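HP1028 (Helicobacter pylori, PDB 4INN) is of unknown physiological function but adopts the lipocalin fold and probably binds or transports small, largely apolar molecules in its beta-barrel. Local coordinates at residues A[79-83]-A[84-88]; A[101-104]-A[105-109]; A[155-158]-A[159-162]. The protein carries 1 engineered substitution. All blocks are in the same frame, centred on the assembly; numbering follows the deposited sequence.

Contact 1: A[79-83]-A[84-88]; sequences KLNPN and PKLRN
L86 lays its CB and the methyl CD2 over the carboxamide of N81, with CB 3.5 Å from N81 CG, the two side chains crossing at a slant. Its other methyl, CD1, turns to the second asparagine and lies 3.9 Å from N83 ND2, so one branched leucine spans two polar side chains. The N81 amide is held from both ends: ND2 bonds to D78, just upstream, while OD1 accepts the backbone N of N83 at 3.1 Å, in the carbonyl plane and on a lone pair. This is an Asx turn, a bend that asparagine makes readily because its short side chain can imitate a peptide carbonyl. The whole turn belongs to the long surface loop that joins strands 61-69 and 95-104 of the barrel. N83 starts the next bend, a 3-10 turn. With CG anti to the backbone N (chi1 -173°), OD1 swings forward past P84 to receive K85 N at 2.9 Å; N83 O accepts L86 N, also at 2.9 Å. P84 suits the first place of this turn, since its ring fixes phi and no N-H is required there. The R87 chain, extended from CG to NE, reaches across to the 79-82 arm, long enough to bring NE within 3.2 Å of K79 O and 3.0 Å of N81 O.

Contact 2: A[101-104]-A[105-109]; sequences IKVG and KRSYK
I101 and K109 pair through two backbone hydrogen bonds, I101 N to K109 O at 2.8 Å and K109 N to I101 O at 2.9 Å, the first of them almost straight. Nearer the turn the pattern changes. S107 O takes V103 N at 2.8 Å and, more weakly, G104 N, so two residues of one strand face a single residue of the other. S107 N returns a bond to G104 O at 3.1 Å, closing the turn through K105 and R106.

The polar side-chain contact comes from K102. A chi1 of -171° sends its chain out toward the turn, and a bend only at the last torsion gives NZ a hydrogen bond to G104 O at 3.0 Å and a weak one to K105 O. NZ and S107 N reach G104 O from opposite faces of its carbonyl plane. A lysine is long enough to reach carbonyls of the turn while its methylenes stay on the sheet.

Those methylenes make the apolar contact: they follow the CD1-CE1 side of the Y108 ring, K102 CB lying 3.7 Å from Y108 CE1 and CD reaching the OH. Y108 is buried, its ring edge-to-face with F62. At the bulge V103 CG2 meets K109 CG at 3.8 Å, the two chains at about a right angle; the aliphatic part of the lysine suits it to lie against a valine methyl.

The whole is a tight antiparallel hairpin with a classic beta bulge at V103 and G104, joining neighbouring strands 95-104 and 107-115 of the up-and-down lipocalin barrel.

Contact 3: A[155-158]-A[159-162]; sequences LSDE and EIKN
L155 sets its CB 3.9 Å from I160 CG1, and both side chains also rest on I39 of strand 38-41 and on L165. Next comes S156, whose OG accepts E159 N at 3.3 Å, while its own backbone N gives a nearly straight bond of 2.7 Å to E159 OE1. This reciprocal exchange is a capping box at the start of helix 157-162, and the L155-I160 pair, one residue beyond the box at each end, has the placing of a hydrophobic staple. Serine suits the N-cap because its short hydroxyl can reach an N-H of the first turn; here OG also donates to E159 OE1 at 2.8 Å. That carboxylate oxygen therefore takes two bonds, both on its anti side. S156 O accepts I160 N at 3.0 Å as the helical pattern begins. D157 follows, its O taking K161 N; an acidic side chain in the first turn is probably favoured by the helix dipole. In E158 a chi1 of 176° carries the chain away from its own N, and the bend at chi2 turns it along the helix to N162, whose ND2 donates a hydrogen bond to E158 OE2 at 3.0 Å, from above the carboxylate plane, the two flat groups standing 82° apart.

How the contacts relate
The three contacts follow one another along the chain without touching. Contact 1 lies in the loop leading into strand 95-104, and contact 2 is the hairpin at the far end of that strand; their centres are about 32 Å apart, on opposite sides of the chain's centre. Contact 3 starts the helix that follows the last barrel strand, 147-154, with its centre about 25 Å from that of contact 2 and about 33 Å from that of contact 1. None supplies a residue to the pocket that holds the polyethylene glycol chain. Contacts 2 and 3 are tied to its walls through the strands: 107-115 pairs with 120-128, which carries Y122, and 147-154 brings G147, K148 and F150 before running into contact 3.

Contact 1: A[79-83]-A[84-88]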
# COMPACT_ATOMS: atom_id res chain seq x y z
N LYS A 79 -8.76 -0.50 14.82
CA LYS A 79 -9.63 -1.13 15.79
C LYS A 79 -9.91 -2.60 15.53
O LYS A 79 -10.17 -3.34 16.49
CB LYS A 79 -10.94 -0.38 15.84
CG LYS A 79 -10.77 1.03 16.38
CD LYS A 79 -12.10 1.64 16.79
CE LYS A 79 -13.00 1.88 15.59
NZ LYS A 79 -14.38 2.17 16.06
N LEU A 80 -9.83 -3.02 14.26
CA LEU A 80 -10.19 -4.39 13.88
C LEU A 80 -9.00 -5.33 13.88
O LEU A 80 -9.14 -6.47 13.47
CB LEU A 80 -10.86 -4.43 12.49
CG LEU A 80 -12.00 -3.43 12.19
CD1 LEU A 80 -12.42 -3.56 10.72
CD2 LEU A 80 -13.20 -3.62 13.11
N ASN A 81 -7.83 -4.88 14.33
CA ASN A 81 -6.67 -5.77 14.32
C ASN A 81 -7.04 -6.97 15.15
O ASN A 81 -7.48 -6.79 16.28
CB ASN A 81 -5.38 -5.11 14.86
CG ASN A 81 -4.11 -5.75 14.27
OD1 ASN A 81 -3.63 -6.76 14.74
ND2 ASN A 81 -3.59 -5.15 13.21
N PRO A 82 -6.92 -8.18 14.57
CA PRO A 82 -7.03 -9.43 15.34
C PRO A 82 -6.23 -9.38 16.63
O PRO A 82 -6.71 -9.85 17.67
CB PRO A 82 -6.44 -10.47 14.38
CG PRO A 82 -6.84 -9.97 13.03
CD PRO A 82 -6.75 -8.47 13.12
N ASN A 83 -5.03 -8.80 16.59
CA ASN A 83 -4.18 -8.65 17.77
C ASN A 83 -4.55 -7.44 18.66
O ASN A 83 -4.26 -6.30 18.30
CB ASN A 83 -2.72 -8.55 17.35
CG ASN A 83 -1.77 -8.56 18.53
OD1 ASN A 83 -2.15 -8.24 19.65
ND2 ASN A 83 -0.52 -8.94 18.27
N PRO A 84 -5.13 -7.68 19.85
CA PRO A 84 -5.57 -6.56 20.73
C PRO A 84 -4.50 -5.51 21.05
O PRO A 84 -4.84 -4.33 21.22
CB PRO A 84 -6.01 -7.27 22.02
CG PRO A 84 -5.34 -8.61 21.99
CD PRO A 84 -5.29 -8.98 20.53
N LYS A 85 -3.24 -5.93 21.12
CA LYS A 85 -2.14 -5.04 21.44
C LYS A 85 -1.74 -4.12 20.28
O LYS A 85 -0.81 -3.33 20.42
CB LYS A 85 -0.89 -5.83 21.86
CG LYS A 85 -1.14 -7.00 22.82
CD LYS A 85 -0.15 -7.00 23.99
CE LYS A 85 0.15 -8.40 24.51
NZ LYS A 85 1.40 -8.94 23.91
N LEU A 86 -2.41 -4.27 19.14
CA LEU A 86 -2.14 -3.46 17.93
C LEU A 86 -3.26 -2.47 17.64
O LEU A 86 -3.12 -1.64 16.77
CB LEU A 86 -1.96 -4.37 16.72
CG LEU A 86 -0.55 -4.76 16.26
CD1 LEU A 86 0.33 -5.25 17.39
CD2 LEU A 86 -0.64 -5.83 15.20
N ARG A 87 -4.36 -2.55 18.39
CA ARG A 87 -5.56 -1.78 18.05
C ARG A 87 -5.46 -0.27 18.30
O ARG A 87 -6.40 0.49 17.99
CB ARG A 87 -6.76 -2.35 18.80
CG ARG A 87 -7.03 -3.83 18.53
CD ARG A 87 -8.38 -4.21 19.09
NE ARG A 87 -8.93 -5.44 18.53
CZ ARG A 87 -9.15 -6.57 19.21
NH1 ARG A 87 -8.85 -6.68 20.50
NH2 ARG A 87 -9.67 -7.62 18.57
N ASN A 88 -4.31 0.15 18.81
CA ASN A 88 -4.04 1.53 19.20
C ASN A 88 -3.27 2.34 18.14
O ASN A 88 -3.29 3.57 18.15
CB ASN A 88 -3.21 1.51 20.49
CG ASN A 88 -3.64 2.56 21.48
OD1 ASN A 88 -2.83 3.39 21.92
ND2 ASN A 88 -4.93 2.53 21.85

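Contact 2: A[101-104]-A[105-109]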
# COMPACT_ATOMS: atom_id res chain seq x y z
N ILE A 101 8.50 -9.09 -3.87
CA ILE A 101 9.73 -9.35 -4.58
C ILE A 101 9.54 -9.03 -6.06
O ILE A 101 8.61 -9.50 -6.69
CB ILE A 101 10.12 -10.85 -4.55
CG1 ILE A 101 9.95 -11.48 -3.18
CG2 ILE A 101 11.53 -11.05 -5.04
CD1 ILE A 101 10.69 -10.78 -2.11
N LYS A 102 10.49 -8.28 -6.60
CA LYS A 102 10.60 -8.08 -8.04
C LYS A 102 11.02 -9.38 -8.74
O LYS A 102 12.08 -9.91 -8.44
CB LYS A 102 11.66 -7.02 -8.29
CG LYS A 102 11.81 -6.49 -9.71
CD LYS A 102 12.49 -5.11 -9.60
CE LYS A 102 13.26 -4.70 -10.83
NZ LYS A 102 12.43 -4.94 -12.03
N VAL A 103 10.17 -9.89 -9.64
CA VAL A 103 10.48 -11.10 -10.43
C VAL A 103 10.72 -10.85 -11.93
O VAL A 103 11.23 -11.71 -12.63
CB VAL A 103 9.36 -12.15 -10.27
CG1 VAL A 103 9.21 -12.54 -8.81
CG2 VAL A 103 8.02 -11.66 -10.83
N GLY A 104 10.33 -9.68 -12.43
CA GLY A 104 10.57 -9.27 -13.82
C GLY A 104 10.68 -7.77 -13.84
O GLY A 104 10.47 -7.13 -12.82
N LYS A 105 10.98 -7.20 -15.00
CA LYS A 105 11.31 -5.77 -15.09
C LYS A 105 10.17 -4.87 -14.54
O LYS A 105 10.44 -3.79 -13.97
CB LYS A 105 11.76 -5.37 -16.51
CG LYS A 105 10.64 -4.80 -17.36
CD LYS A 105 10.79 -5.02 -18.87
CE LYS A 105 9.41 -5.05 -19.53
NZ LYS A 105 9.38 -4.41 -20.87
N ARG A 106 8.92 -5.32 -14.69
CA ARG A 106 7.78 -4.61 -14.11
C ARG A 106 6.87 -5.52 -13.31
O ARG A 106 5.66 -5.34 -13.27
CB ARG A 106 6.98 -3.97 -15.22
CG ARG A 106 7.81 -3.07 -16.12
CD ARG A 106 7.13 -1.72 -16.28
NE ARG A 106 7.38 -1.11 -17.57
CZ ARG A 106 6.86 -1.54 -18.70
NH1 ARG A 106 7.14 -0.88 -19.83
NH2 ARG A 106 6.08 -2.62 -18.73
N SER A 107 7.42 -6.50 -12.61
CA SER A 107 6.55 -7.51 -12.09
C SER A 107 6.96 -7.92 -10.72
O SER A 107 8.15 -8.13 -10.47
CB SER A 107 6.58 -8.70 -13.02
OG SER A 107 5.51 -9.54 -12.70
N TYR A 108 5.98 -8.04 -9.83
CA TYR A 108 6.25 -8.24 -8.39
C TYR A 108 5.31 -9.28 -7.81
O TYR A 108 4.18 -9.35 -8.22
CB TYR A 108 6.12 -6.91 -7.62
CG TYR A 108 6.98 -5.80 -8.18
CD1 TYR A 108 8.15 -5.48 -7.60
CD2 TYR A 108 6.62 -5.09 -9.30
CE1 TYR A 108 8.96 -4.49 -8.09
CE2 TYR A 108 7.43 -4.11 -9.83
CZ TYR A 108 8.61 -3.82 -9.21
OH TYR A 108 9.49 -2.83 -9.66
N LYS A 109 5.80 -10.09 -6.87
CA LYS A 109 4.97 -11.12 -6.20
C LYS A 109 5.33 -11.33 -4.74
O LYS A 109 6.32 -10.81 -4.23
CB LYS A 109 5.08 -12.49 -6.88
CG LYS A 109 5.28 -12.46 -8.37
CD LYS A 109 4.70 -13.68 -9.08
CE LYS A 109 5.29 -14.97 -8.57
NZ LYS A 109 5.12 -16.01 -9.63

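Contact 3: A[155-158]-A[159-162]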
# COMPACT_ATOMS: atom_id res chain seq x y z
N LEU A 155 1.37 9.02 -8.94
CA LEU A 155 1.43 10.47 -8.92
C LEU A 155 2.80 10.96 -9.34
O LEU A 155 3.83 10.36 -9.03
CB LEU A 155 1.16 10.97 -7.52
CG LEU A 155 -0.29 11.24 -7.16
CD1 LEU A 155 -1.21 10.15 -7.58
CD2 LEU A 155 -0.34 11.49 -5.66
N SER A 156 2.80 12.05 -10.08
CA SER A 156 4.02 12.74 -10.44
C SER A 156 4.46 13.59 -9.23
O SER A 156 3.66 13.84 -8.32
CB SER A 156 3.74 13.66 -11.63
OG SER A 156 2.86 14.70 -11.23
N ASP A 157 5.69 14.07 -9.26
CA ASP A 157 6.23 14.94 -8.22
C ASP A 157 5.47 16.25 -8.13
O ASP A 157 5.41 16.87 -7.07
CB ASP A 157 7.71 15.22 -8.44
CG ASP A 157 8.56 13.93 -8.41
OD1 ASP A 157 7.98 12.81 -8.43
OD2 ASP A 157 9.80 14.02 -8.37
N GLU A 158 4.86 16.67 -9.23
CA GLU A 158 4.07 17.89 -9.23
C GLU A 158 2.75 17.69 -8.48
O GLU A 158 2.29 18.57 -7.79
CB GLU A 158 3.83 18.38 -10.68
CG GLU A 158 2.92 19.61 -10.83
CD GLU A 158 3.46 20.88 -10.15
OE1 GLU A 158 4.53 20.84 -9.48
OE2 GLU A 158 2.80 21.93 -10.28
N GLU A 159 2.11 16.54 -8.64
CA GLU A 159 0.83 16.32 -7.97
C GLU A 159 1.09 16.13 -6.51
O GLU A 159 0.37 16.68 -5.69
CB GLU A 159 0.12 15.11 -8.53
CG GLU A 159 -0.16 15.22 -10.01
CD GLU A 159 -0.43 13.87 -10.63
OE1 GLU A 159 0.54 13.15 -10.97
OE2 GLU A 159 -1.62 13.55 -10.78
N ILE A 160 2.12 15.36 -6.18
CA ILE A 160 2.43 15.10 -4.79
C ILE A 160 2.63 16.42 -4.05
O ILE A 160 2.18 16.59 -2.91
CB ILE A 160 3.72 14.28 -4.60
CG1 ILE A 160 3.57 12.85 -5.16
CG2 ILE A 160 4.04 14.18 -3.12
CD1 ILE A 160 4.89 12.09 -5.38
N LYS A 161 3.33 17.35 -4.73
CA LYS A 161 3.65 18.66 -4.21
C LYS A 161 2.38 19.50 -3.95
O LYS A 161 2.21 20.10 -2.89
CB LYS A 161 4.58 19.35 -5.21
CG LYS A 161 4.95 20.79 -4.86
CD LYS A 161 6.12 21.31 -5.70
CE LYS A 161 7.14 22.07 -4.84
NZ LYS A 161 8.18 22.75 -5.67
N ASN A 162 1.47 19.48 -4.92
CA ASN A 162 0.24 20.27 -4.87
C ASN A 162 -0.81 19.73 -3.92
O ASN A 162 -1.69 20.46 -3.49
CB ASN A 162 -0.33 20.38 -6.30
CG ASN A 162 0.52 21.27 -7.21
OD1 ASN A 162 1.14 22.26 -6.75
ND2 ASN A 162 0.56 20.94 -8.48